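Local atomic coordinates of LbaCas13a H328A (C2c2) (Lachnospiraceae bacterium NK4A179, PDB entry 5WLH), a protein that binds a CRISPR guide RNA in its precursor form and, as a Cas13a-family nuclease, probably cleaves RNA recognised through that guide. Residues K1036-R1039 with N1040-L1043; T976-E980 with I981-F985; Y991-Y994 with I995-Y998; G1048-R1051 with F1052-I1056. One frame throughout, in Å; residues are numbered along the deposited sequence.

Contact 1 of 4, residues K1036-R1039 with N1040-L1043. With nucleotides of chain B.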
loop_
_atom_site.group_PDB
_atom_site.type_symbol
_atom_site.label_atom_id
_atom_site.label_comp_id
_atom_site.label_asym_id
_atom_site.label_seq_id
_atom_site.Cartn_x
_atom_site.Cartn_y
_atom_site.Cartn_z
ATOM N N LYS A 1036 -16.700 -35.768 -10.848
ATOM C CA LYS A 1036 -16.574 -34.607 -11.715
ATOM C C LYS A 1036 -15.286 -33.860 -11.392
ATOM O O LYS A 1036 -14.986 -33.598 -10.224
ATOM C CB LYS A 1036 -17.782 -33.686 -11.555
ATOM C CG LYS A 1036 -17.893 -32.625 -12.637
ATOM C CD LYS A 1036 -18.916 -31.576 -12.268
ATOM C CE LYS A 1036 -18.723 -30.309 -13.084
ATOM N NZ LYS A 1036 -19.519 -29.179 -12.521
ATOM N N LEU A 1037 -14.517 -33.533 -12.425
ATOM C CA LEU A 1037 -13.339 -32.693 -12.239
ATOM C C LEU A 1037 -13.809 -31.312 -11.803
ATOM O O LEU A 1037 -14.480 -30.607 -12.563
ATOM C CB LEU A 1037 -12.523 -32.630 -13.527
ATOM C CG LEU A 1037 -11.039 -32.246 -13.445
ATOM C CD1 LEU A 1037 -10.852 -30.780 -13.066
ATOM C CD2 LEU A 1037 -10.309 -33.132 -12.458
ATOM N N ASN A 1038 -13.488 -30.936 -10.568
ATOM C CA ASN A 1038 -13.922 -29.666 -10.007
ATOM C C ASN A 1038 -12.762 -28.673 -10.047
ATOM O O ASN A 1038 -11.754 -28.851 -9.352
ATOM C CB ASN A 1038 -14.446 -29.838 -8.583
ATOM C CG ASN A 1038 -15.039 -28.564 -8.030
ATOM O OD1 ASN A 1038 -14.311 -27.627 -7.694
ATOM N ND2 ASN A 1038 -16.373 -28.511 -7.941
ATOM N N ARG A 1039 -12.940 -27.623 -10.844
ATOM C CA ARG A 1039 -11.933 -26.587 -11.038
ATOM C C ARG A 1039 -11.418 -26.012 -9.721
ATOM O O ARG A 1039 -10.206 -25.847 -9.530
ATOM C CB ARG A 1039 -12.553 -25.492 -11.892
ATOM C CG ARG A 1039 -11.600 -24.497 -12.352
ATOM C CD ARG A 1039 -12.077 -23.876 -13.632
ATOM N NE ARG A 1039 -11.068 -22.930 -14.048
ATOM C CZ ARG A 1039 -10.926 -21.752 -13.465
ATOM N NH1 ARG A 1039 -11.766 -21.398 -12.495
ATOM N NH2 ARG A 1039 -9.977 -20.925 -13.863
ATOM N N ASN A 1040 -12.324 -25.680 -8.805
ATOM C CA ASN A 1040 -11.906 -25.053 -7.556
ATOM C C ASN A 1040 -11.150 -26.028 -6.660
ATOM O O ASN A 1040 -10.230 -25.627 -5.931
ATOM C CB ASN A 1040 -13.124 -24.483 -6.830
ATOM C CG ASN A 1040 -13.784 -23.353 -7.609
ATOM O OD1 ASN A 1040 -13.133 -22.654 -8.394
ATOM N ND2 ASN A 1040 -15.077 -23.181 -7.409
ATOM N N ILE A 1041 -11.523 -27.305 -6.690
ATOM C CA ILE A 1041 -10.781 -28.304 -5.927
ATOM C C ILE A 1041 -9.351 -28.403 -6.440
ATOM O O ILE A 1041 -8.398 -28.430 -5.658
ATOM C CB ILE A 1041 -11.499 -29.666 -5.985
ATOM C CG1 ILE A 1041 -12.846 -29.587 -5.257
ATOM C CG2 ILE A 1041 -10.619 -30.763 -5.389
ATOM C CD1 ILE A 1041 -12.751 -29.632 -3.773
ATOM N N ILE A 1042 -9.179 -28.460 -7.763
ATOM C CA ILE A 1042 -7.832 -28.600 -8.309
ATOM C C ILE A 1042 -7.029 -27.324 -8.067
ATOM O O ILE A 1042 -5.852 -27.379 -7.697
ATOM C CB ILE A 1042 -7.881 -28.981 -9.801
ATOM C CG1 ILE A 1042 -8.145 -30.482 -9.965
ATOM C CG2 ILE A 1042 -6.533 -28.729 -10.461
ATOM C CD1 ILE A 1042 -9.523 -30.914 -9.652
ATOM N N LEU A 1043 -7.660 -26.153 -8.235
ATOM C CA LEU A 1043 -6.946 -24.906 -7.968
ATOM C C LEU A 1043 -6.525 -24.817 -6.505
ATOM O O LEU A 1043 -5.445 -24.308 -6.188
ATOM C CB LEU A 1043 -7.816 -23.708 -8.356
ATOM C CG LEU A 1043 -8.010 -23.471 -9.853
ATOM C CD1 LEU A 1043 -9.016 -22.361 -10.060
ATOM C CD2 LEU A 1043 -6.688 -23.137 -10.566
ATOM P P A B 36 -11.696 -15.298 -17.038
ATOM O OP1 A B 36 -11.899 -16.297 -18.111
ATOM O OP2 A B 36 -11.871 -13.855 -17.307
ATOM O "O5'" A B 36 -12.624 -15.638 -15.804
ATOM C "C5'" A B 36 -14.034 -15.584 -15.933
ATOM C "C4'" A B 36 -14.674 -16.799 -15.317
ATOM O "O4'" A B 36 -14.223 -18.000 -15.999
ATOM C "C3'" A B 36 -14.368 -17.024 -13.852
ATOM O "O3'" A B 36 -15.478 -17.765 -13.345
ATOM C "C2'" A B 36 -13.134 -17.928 -13.924
ATOM O "O2'" A B 36 -12.853 -18.647 -12.746
ATOM C "C1'" A B 36 -13.525 -18.838 -15.084
ATOM N N9 A B 36 -12.438 -19.443 -15.844
ATOM C C8 A B 36 -11.242 -18.905 -16.254
ATOM N N7 A B 36 -10.541 -19.723 -17.005
ATOM C C5 A B 36 -11.344 -20.855 -17.120
ATOM C C6 A B 36 -11.180 -22.084 -17.791
ATOM N N6 A B 36 -10.092 -22.393 -18.506
ATOM N N1 A B 36 -12.179 -22.994 -17.697
ATOM C C2 A B 36 -13.268 -22.688 -16.985
ATOM N N3 A B 36 -13.535 -21.566 -16.318
ATOM C C4 A B 36 -12.520 -20.685 -16.426
#
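Asn1038 caps the helix that starts right after it: its OD1 accepts from Ile1041 N at 3.0 Å, an N-cap bond that satisfies an amide of the first turn. The side chain reaches there because CG lies anti to the backbone N (chi1 -174°), which turns the amide back over the helix start. Its backbone O takes Ile1042 N at 3.1 Å, and Arg1039 O takes Leu1043 N at 2.9 Å, so the regular helical bonds begin at once. Arg1039 leaves the helix as an extended chain whose guanidinium is sandwiched: Leu1043 CD1 lies off-centre over one face, and the base of A36 of chain B covers the other, its C4 3.5 Å from Arg1039 CZ. NH1 also gives a weak hydrogen bond to O2' of A36, while NH2 donates to Gly975 O. With an alanine here, the base of A36 would probably lose the flat group that lies against it, and Gly975 O this donor. Asn1040 ND2 is satisfied by Glu1104 O. Leu1037 CD2 also meets Ile1042 CD1 at 3.7 Å. The turn thus links strand 1034-1035 to helix 1039-1047, with Ile1041 against Tyr994 of helix 988-995 and Leu1043 against Met1109 of helix 1106-1145.

Contact 2 of 4, residues T976-E980 with I981-F985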
loop_
_atom_site.group_PDB
_atom_site.type_symbol
_atom_site.label_atom_id
_atom_site.label_comp_id
_atom_site.label_asym_id
_atom_site.label_seq_id
_atom_site.Cartn_x
_atom_site.Cartn_y
_atom_site.Cartn_z
ATOM N N THR A 976 -6.362 -22.585 -16.643
ATOM C CA THR A 976 -6.826 -23.607 -17.585
ATOM C C THR A 976 -6.520 -24.979 -17.002
ATOM O O THR A 976 -5.428 -25.531 -17.169
ATOM C CB THR A 976 -6.202 -23.423 -18.956
ATOM O OG1 THR A 976 -6.485 -22.098 -19.411
ATOM C CG2 THR A 976 -6.809 -24.423 -19.929
ATOM N N ILE A 977 -7.508 -25.529 -16.327
ATOM C CA ILE A 977 -7.392 -26.824 -15.676
ATOM C C ILE A 977 -7.584 -27.920 -16.715
ATOM O O ILE A 977 -8.435 -27.810 -17.609
ATOM C CB ILE A 977 -8.420 -26.932 -14.537
ATOM C CG1 ILE A 977 -8.181 -25.818 -13.522
ATOM C CG2 ILE A 977 -8.310 -28.271 -13.825
ATOM C CD1 ILE A 977 -6.772 -25.816 -12.977
ATOM N N SER A 978 -6.783 -28.977 -16.601
ATOM C CA SER A 978 -6.919 -30.132 -17.478
ATOM C C SER A 978 -8.305 -30.762 -17.317
ATOM O O SER A 978 -8.981 -30.590 -16.304
ATOM C CB SER A 978 -5.822 -31.151 -17.163
ATOM O OG SER A 978 -5.971 -32.332 -17.930
ATOM N N SER A 979 -8.744 -31.481 -18.342
ATOM C CA SER A 979 -9.976 -32.247 -18.190
ATOM C C SER A 979 -9.707 -33.667 -17.721
ATOM O O SER A 979 -10.654 -34.435 -17.524
ATOM C CB SER A 979 -10.766 -32.272 -19.501
ATOM O OG SER A 979 -9.928 -32.592 -20.589
ATOM N N GLU A 980 -8.440 -34.028 -17.541
ATOM C CA GLU A 980 -8.040 -35.369 -17.134
ATOM C C GLU A 980 -7.789 -35.372 -15.631
ATOM O O GLU A 980 -6.841 -34.738 -15.150
ATOM C CB GLU A 980 -6.791 -35.808 -17.896
ATOM C CG GLU A 980 -6.939 -35.815 -19.410
ATOM C CD GLU A 980 -8.012 -36.779 -19.888
ATOM O OE1 GLU A 980 -8.266 -37.782 -19.184
ATOM O OE2 GLU A 980 -8.595 -36.534 -20.965
ATOM N N ILE A 981 -8.636 -36.094 -14.889
ATOM C CA ILE A 981 -8.402 -36.284 -13.460
ATOM C C ILE A 981 -6.999 -36.824 -13.219
ATOM O O ILE A 981 -6.328 -36.439 -12.253
ATOM C CB ILE A 981 -9.470 -37.215 -12.856
ATOM C CG1 ILE A 981 -10.849 -36.558 -12.890
ATOM C CG2 ILE A 981 -9.099 -37.607 -11.431
ATOM C CD1 ILE A 981 -12.006 -37.538 -12.705
ATOM N N SER A 982 -6.530 -37.714 -14.104
ATOM C CA SER A 982 -5.232 -38.364 -13.939
ATOM C C SER A 982 -4.069 -37.396 -14.067
ATOM O O SER A 982 -2.935 -37.764 -13.738
ATOM C CB SER A 982 -5.063 -39.486 -14.964
ATOM O OG SER A 982 -5.261 -39.005 -16.281
ATOM N N ASP A 983 -4.310 -36.184 -14.563
ATOM C CA ASP A 983 -3.265 -35.172 -14.526
ATOM C C ASP A 983 -2.996 -34.694 -13.109
ATOM O O ASP A 983 -1.909 -34.171 -12.839
ATOM C CB ASP A 983 -3.630 -33.992 -15.426
ATOM C CG ASP A 983 -3.252 -34.231 -16.872
ATOM O OD1 ASP A 983 -2.453 -35.157 -17.123
ATOM O OD2 ASP A 983 -3.724 -33.482 -17.752
ATOM N N TYR A 984 -3.954 -34.869 -12.201
ATOM C CA TYR A 984 -3.842 -34.349 -10.848
ATOM C C TYR A 984 -3.880 -35.420 -9.774
ATOM O O TYR A 984 -3.367 -35.185 -8.675
ATOM C CB TYR A 984 -4.959 -33.328 -10.583
ATOM C CG TYR A 984 -4.948 -32.209 -11.599
ATOM C CD1 TYR A 984 -3.951 -31.235 -11.579
ATOM C CD2 TYR A 984 -5.912 -32.138 -12.589
ATOM C CE1 TYR A 984 -3.927 -30.218 -12.521
ATOM C CE2 TYR A 984 -5.897 -31.132 -13.536
ATOM C CZ TYR A 984 -4.906 -30.169 -13.491
ATOM O OH TYR A 984 -4.894 -29.179 -14.433
ATOM N N PHE A 985 -4.448 -36.586 -10.060
ATOM C CA PHE A 985 -4.532 -37.652 -9.077
ATOM C C PHE A 985 -4.283 -38.986 -9.773
ATOM O O PHE A 985 -4.513 -39.132 -10.977
ATOM C CB PHE A 985 -5.893 -37.645 -8.364
ATOM C CG PHE A 985 -6.205 -36.351 -7.641
ATOM C CD1 PHE A 985 -6.835 -35.301 -8.297
ATOM C CD2 PHE A 985 -5.888 -36.193 -6.303
ATOM C CE1 PHE A 985 -7.123 -34.117 -7.633
ATOM C CE2 PHE A 985 -6.180 -35.009 -5.634
ATOM C CZ PHE A 985 -6.797 -33.976 -6.298
HETATM O O HOH W 1 -7.780 -38.668 -16.564
#
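Ser978 and Asp983 are joined by a short hydrogen bond, Ser978 OG donating to Asp983 OD2 at 2.5 Å, within a turn in which the same hydroxyl oxygen accepts from Glu980 N at 3.0 Å, an ST turn. The carboxylate oxygen is met on its anti side, 24° out of the plane, and takes a second bond from Ser571 OG. With OG anti to the backbone N (chi1 176°), Ser978 can serve both partners and tie the loop to residues 981-985. A nearly straight bond runs from Ser978 N to Tyr984 OH (2.9 Å, 171° at the hydrogen), and the donor lies in the plane of the phenol ring, so the tyrosine spans the turn and satisfies a backbone amide with its far end. Asp983 N returns to Glu980 O from above the carbonyl plane. A water donates to Glu980 OE1 and accepts from Ser982 N, bridging the two segments. The loop joins helices 960-974 and 988-995. Outward from the polar network, Ile977 and Tyr984 both pack on Ile1042 of helix 1039-1047. Ile977 CG2 approaches the tyrosine ring obliquely, 3.8 Å from Tyr984 CE2.

Contact 3 of 4, residues Y991-Y994 with I995-Y998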
loop_
_atom_site.group_PDB
_atom_site.type_symbol
_atom_site.label_atom_id
_atom_site.label_comp_id
_atom_site.label_asym_id
_atom_site.label_seq_id
_atom_site.Cartn_x
_atom_site.Cartn_y
_atom_site.Cartn_z
ATOM N N TYR A 991 -8.654 -39.123 -5.905
ATOM C CA TYR A 991 -9.381 -37.883 -6.158
ATOM C C TYR A 991 -10.599 -37.774 -5.250
ATOM O O TYR A 991 -10.807 -36.749 -4.593
ATOM C CB TYR A 991 -9.798 -37.801 -7.626
ATOM C CG TYR A 991 -10.589 -36.554 -7.971
ATOM C CD1 TYR A 991 -10.279 -35.327 -7.394
ATOM C CD2 TYR A 991 -11.633 -36.601 -8.876
ATOM C CE1 TYR A 991 -10.995 -34.191 -7.703
ATOM C CE2 TYR A 991 -12.357 -35.468 -9.192
ATOM C CZ TYR A 991 -12.033 -34.264 -8.601
ATOM O OH TYR A 991 -12.753 -33.136 -8.910
ATOM N N ALA A 992 -11.410 -38.835 -5.191
ATOM C CA ALA A 992 -12.595 -38.812 -4.340
ATOM C C ALA A 992 -12.221 -38.617 -2.878
ATOM O O ALA A 992 -12.924 -37.924 -2.133
ATOM C CB ALA A 992 -13.392 -40.103 -4.521
ATOM N N GLU A 993 -11.114 -39.222 -2.444
ATOM C CA GLU A 993 -10.655 -39.017 -1.074
ATOM C C GLU A 993 -10.211 -37.578 -0.845
ATOM O O GLU A 993 -10.394 -37.035 0.252
ATOM C CB GLU A 993 -9.513 -39.982 -0.752
ATOM C CG GLU A 993 -8.969 -39.848 0.662
ATOM C CD GLU A 993 -8.034 -40.981 1.035
ATOM O OE1 GLU A 993 -7.775 -41.166 2.245
ATOM O OE2 GLU A 993 -7.556 -41.685 0.117
ATOM N N TYR A 994 -9.621 -36.948 -1.861
ATOM C CA TYR A 994 -9.251 -35.543 -1.733
ATOM C C TYR A 994 -10.487 -34.655 -1.619
ATOM O O TYR A 994 -10.527 -33.741 -0.787
ATOM C CB TYR A 994 -8.386 -35.126 -2.921
ATOM C CG TYR A 994 -7.687 -33.811 -2.706
ATOM C CD1 TYR A 994 -6.510 -33.739 -1.978
ATOM C CD2 TYR A 994 -8.222 -32.633 -3.210
ATOM C CE1 TYR A 994 -5.873 -32.536 -1.767
ATOM C CE2 TYR A 994 -7.598 -31.426 -3.008
ATOM C CZ TYR A 994 -6.425 -31.381 -2.285
ATOM O OH TYR A 994 -5.805 -30.173 -2.083
ATOM N N ILE A 995 -11.509 -34.919 -2.438
ATOM C CA ILE A 995 -12.759 -34.164 -2.370
ATOM C C ILE A 995 -13.364 -34.232 -0.974
ATOM O O ILE A 995 -13.973 -33.263 -0.501
ATOM C CB ILE A 995 -13.742 -34.687 -3.436
ATOM C CG1 ILE A 995 -13.145 -34.525 -4.832
ATOM C CG2 ILE A 995 -15.087 -33.999 -3.321
ATOM C CD1 ILE A 995 -13.750 -35.445 -5.867
ATOM N N SER A 996 -13.193 -35.365 -0.286
ATOM C CA SER A 996 -13.739 -35.549 1.054
ATOM C C SER A 996 -13.138 -34.599 2.079
ATOM O O SER A 996 -13.690 -34.475 3.175
ATOM C CB SER A 996 -13.540 -37.000 1.510
ATOM O OG SER A 996 -12.171 -37.302 1.737
ATOM N N SER A 997 -12.028 -33.927 1.763
ATOM C CA SER A 997 -11.524 -32.903 2.670
ATOM C C SER A 997 -12.466 -31.711 2.742
ATOM O O SER A 997 -12.493 -31.005 3.753
ATOM C CB SER A 997 -10.138 -32.434 2.231
ATOM O OG SER A 997 -9.376 -33.491 1.686
ATOM N N TYR A 998 -13.236 -31.466 1.683
ATOM C CA TYR A 998 -14.076 -30.281 1.584
ATOM C C TYR A 998 -15.554 -30.590 1.446
ATOM O O TYR A 998 -16.375 -29.666 1.541
ATOM C CB TYR A 998 -13.629 -29.423 0.392
ATOM C CG TYR A 998 -12.153 -29.101 0.455
ATOM C CD1 TYR A 998 -11.633 -28.382 1.526
ATOM C CD2 TYR A 998 -11.277 -29.532 -0.536
ATOM C CE1 TYR A 998 -10.288 -28.092 1.603
ATOM C CE2 TYR A 998 -9.921 -29.237 -0.470
ATOM C CZ TYR A 998 -9.436 -28.515 0.606
ATOM O OH TYR A 998 -8.092 -28.214 0.695
#
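The C-terminal end of helix 988-995 and the turn that leaves it form this contact, with Tyr991 and Ile995 in contact one helical turn apart. Ile995 CD1 sits over the centre of the Tyr991 ring, 3.4 Å from the centroid and 12° off the ring normal, a close CH-pi contact. A chi1 of 179°, with the ring on the far side from the amide nitrogen of Tyr991, swings it toward the C-terminal end, where Ile995 CD1 meets its face, and Ile995 N donates to Tyr991 O at 2.9 Å. The phenol oxygen is hydrogen-bonded to Lys1036 O and to Asn1038 N, at the start of helix 1039-1047. A leucine in place of Tyr991 would probably leave both backbone groups without their shared partner and deprive Ile995 CD1 of the flat surface on which it rests. Past Ile995 the bonding pattern shortens. Ser996 N still reaches Ala992 O, but Tyr994 O is gripped twice by Ser997, whose N and OG approach from the same face of the carbonyl plane, and Tyr998 N turns back to Ile995 O. The serine hydroxyl thus helps satisfy a carbonyl at the helix end. Leu1012 of helix 1008-1017 packs on Ile995, and Ile1041 of helix 1039-1047 touches both Tyr994 and Tyr998. Those two tyrosines cross obliquely, Tyr994 CE2 meeting the edge of the other ring at Tyr998 CE2, 4.1 Å away.

Contact 4 of 4, residues G1048-R1051 with F1052-I1056; sequences GERR and FLEKI
Phe1052 opens the segment against Glu1049, the N-cap residue, with Phe1052 CB 3.9 Å from Glu1049 CB. A chi1 of 162° swings the Phe1052 ring away from Glu1049 toward helices 1106-1145 and 1357-1368; Ile1056 CG1 lies off-centre over one ring face. The carboxylate of Glu1049 turns away from this segment to a salt bridge with Arg511. Leu1053 follows, its N donating to Glu1049 O at 2.9 Å; its side chain packs on Leu1108 of helix 1106-1145, as that of Phe1052 does on Ala1115 of the same helix. Glu1054 N donates to Arg1050 O, and the side chain closes the same turn: Arg1050 NE donates to Glu1054 OE2 at 3.1 Å in an almost straight salt bridge, 175° at the hydrogen. The carboxylate oxygen lies in the guanidinium plane, at its edge, but the donor stands above the carboxylate plane, and the two flat groups are 82° apart. Lys1055 N reaches Arg1051 O at 3.0 Å. Its side chain runs beside that of Arg1051, pointing the same way, with Arg1051 NH1 3.5 Å from Lys1055 CE; the two like charges come close, though Lys1055 NZ has a partner in Tyr1369 OH. Ile1056 ends the helix. The whole is a short amphipathic helix, apolar residues inward and charged ones mostly on the other side, with an i to i+4 salt bridge that lies against the turn at Ser997 and Tyr998.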
loop_
_atom_site.group_PDB
_atom_site.type_symbol
_atom_site.label_atom_id
_atom_site.label_comp_id
_atom_site.label_asym_id
_atom_site.label_seq_id
_atom_site.Cartn_x
_atom_site.Cartn_y
_atom_site.Cartn_z
ATOM N N GLY A 1048 -3.617 -23.537 -3.239
ATOM C CA GLY A 1048 -4.081 -23.329 -1.886
ATOM C C GLY A 1048 -3.370 -24.213 -0.879
ATOM O O GLY A 1048 -2.456 -24.978 -1.194
ATOM N N GLU A 1049 -3.796 -24.074 0.375
ATOM C CA GLU A 1049 -3.157 -24.717 1.518
ATOM C C GLU A 1049 -4.192 -25.602 2.203
ATOM O O GLU A 1049 -5.104 -25.102 2.873
ATOM C CB GLU A 1049 -2.580 -23.675 2.472
ATOM C CG GLU A 1049 -1.600 -22.723 1.781
ATOM C CD GLU A 1049 -0.216 -23.332 1.620
ATOM O OE1 GLU A 1049 -0.007 -24.479 2.076
ATOM O OE2 GLU A 1049 0.674 -22.671 1.041
ATOM N N ARG A 1050 -4.045 -26.917 2.018
ATOM C CA ARG A 1050 -5.139 -27.837 2.314
ATOM C C ARG A 1050 -5.474 -27.833 3.792
ATOM O O ARG A 1050 -6.634 -27.636 4.171
ATOM C CB ARG A 1050 -4.780 -29.248 1.851
ATOM C CG ARG A 1050 -5.869 -30.281 2.071
ATOM C CD ARG A 1050 -5.369 -31.665 1.661
ATOM N NE ARG A 1050 -6.140 -32.739 2.275
ATOM C CZ ARG A 1050 -5.974 -34.026 1.984
ATOM N NH1 ARG A 1050 -6.713 -34.949 2.584
ATOM N NH2 ARG A 1050 -5.067 -34.391 1.089
ATOM N N ARG A 1051 -4.473 -28.059 4.643
ATOM C CA ARG A 1051 -4.738 -28.150 6.073
ATOM C C ARG A 1051 -5.303 -26.841 6.597
ATOM O O ARG A 1051 -6.192 -26.835 7.453
ATOM C CB ARG A 1051 -3.462 -28.532 6.821
ATOM C CG ARG A 1051 -2.912 -29.905 6.423
ATOM C CD ARG A 1051 -2.234 -30.601 7.591
ATOM N NE ARG A 1051 -1.022 -29.919 8.039
ATOM C CZ ARG A 1051 -0.819 -29.501 9.286
ATOM N NH1 ARG A 1051 -1.750 -29.691 10.204
ATOM N NH2 ARG A 1051 0.315 -28.895 9.616
ATOM N N PHE A 1052 -4.830 -25.715 6.058
ATOM C CA PHE A 1052 -5.384 -24.424 6.454
ATOM C C PHE A 1052 -6.869 -24.334 6.111
ATOM O O PHE A 1052 -7.701 -23.990 6.965
ATOM C CB PHE A 1052 -4.590 -23.305 5.771
ATOM C CG PHE A 1052 -5.294 -21.984 5.750
ATOM C CD1 PHE A 1052 -5.323 -21.191 6.887
ATOM C CD2 PHE A 1052 -5.901 -21.517 4.593
ATOM C CE1 PHE A 1052 -5.956 -19.959 6.875
ATOM C CE2 PHE A 1052 -6.544 -20.292 4.583
ATOM C CZ PHE A 1052 -6.570 -19.516 5.728
ATOM N N LEU A 1053 -7.222 -24.643 4.860
ATOM C CA LEU A 1053 -8.620 -24.554 4.447
ATOM C C LEU A 1053 -9.503 -25.481 5.277
ATOM O O LEU A 1053 -10.600 -25.092 5.687
ATOM C CB LEU A 1053 -8.754 -24.873 2.962
ATOM C CG LEU A 1053 -8.221 -23.760 2.053
ATOM C CD1 LEU A 1053 -8.043 -24.291 0.651
ATOM C CD2 LEU A 1053 -9.174 -22.566 2.058
ATOM N N GLU A 1054 -9.029 -26.704 5.551
ATOM C CA GLU A 1054 -9.785 -27.616 6.413
ATOM C C GLU A 1054 -9.955 -27.057 7.820
ATOM O O GLU A 1054 -10.969 -27.323 8.477
ATOM C CB GLU A 1054 -9.096 -28.979 6.494
ATOM C CG GLU A 1054 -9.004 -29.723 5.180
ATOM C CD GLU A 1054 -8.023 -30.879 5.252
ATOM O OE1 GLU A 1054 -7.088 -30.819 6.070
ATOM O OE2 GLU A 1054 -8.188 -31.853 4.497
ATOM N N LYS A 1055 -8.977 -26.295 8.306
ATOM C CA LYS A 1055 -9.049 -25.780 9.666
ATOM C C LYS A 1055 -9.952 -24.563 9.798
ATOM O O LYS A 1055 -10.409 -24.267 10.905
ATOM C CB LYS A 1055 -7.644 -25.439 10.174
ATOM C CG LYS A 1055 -6.843 -26.662 10.636
ATOM C CD LYS A 1055 -5.352 -26.381 10.706
ATOM C CE LYS A 1055 -4.552 -27.668 10.819
ATOM N NZ LYS A 1055 -4.933 -28.447 12.037
ATOM N N ILE A 1056 -10.229 -23.843 8.717
ATOM C CA ILE A 1056 -10.967 -22.592 8.844
ATOM C C ILE A 1056 -12.365 -22.670 8.264
ATOM O O ILE A 1056 -13.127 -21.699 8.401
ATOM C CB ILE A 1056 -10.190 -21.411 8.222
ATOM C CG1 ILE A 1056 -10.001 -21.632 6.727
ATOM C CG2 ILE A 1056 -8.852 -21.214 8.954
ATOM C CD1 ILE A 1056 -10.357 -20.422 5.884
#

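Contact 3 is the most buried of the four; contacts 1, 2 and 4 are partly buried, and contacts 2 and 4 also have exposed residues among those that touch. Contacts 1, 2 and 3 form one cluster: Leu1037 packs on Ile981 and Ile977, Phe985 meets both Tyr991 and Tyr994, and the Tyr991 hydroxyl bonds to the backbone at the start of helix 1039-1047. Contact 4, on the next helix, joins through contact 3, where Arg1050 touches Tyr994, Ser997 and Tyr998. The chemistry differs accordingly: aromatic and apolar packing in contact 3, hydroxyl and carboxylate bonds in contact 2, a salt bridge in contact 4, and direct contact of an arginine with an RNA base in contact 1.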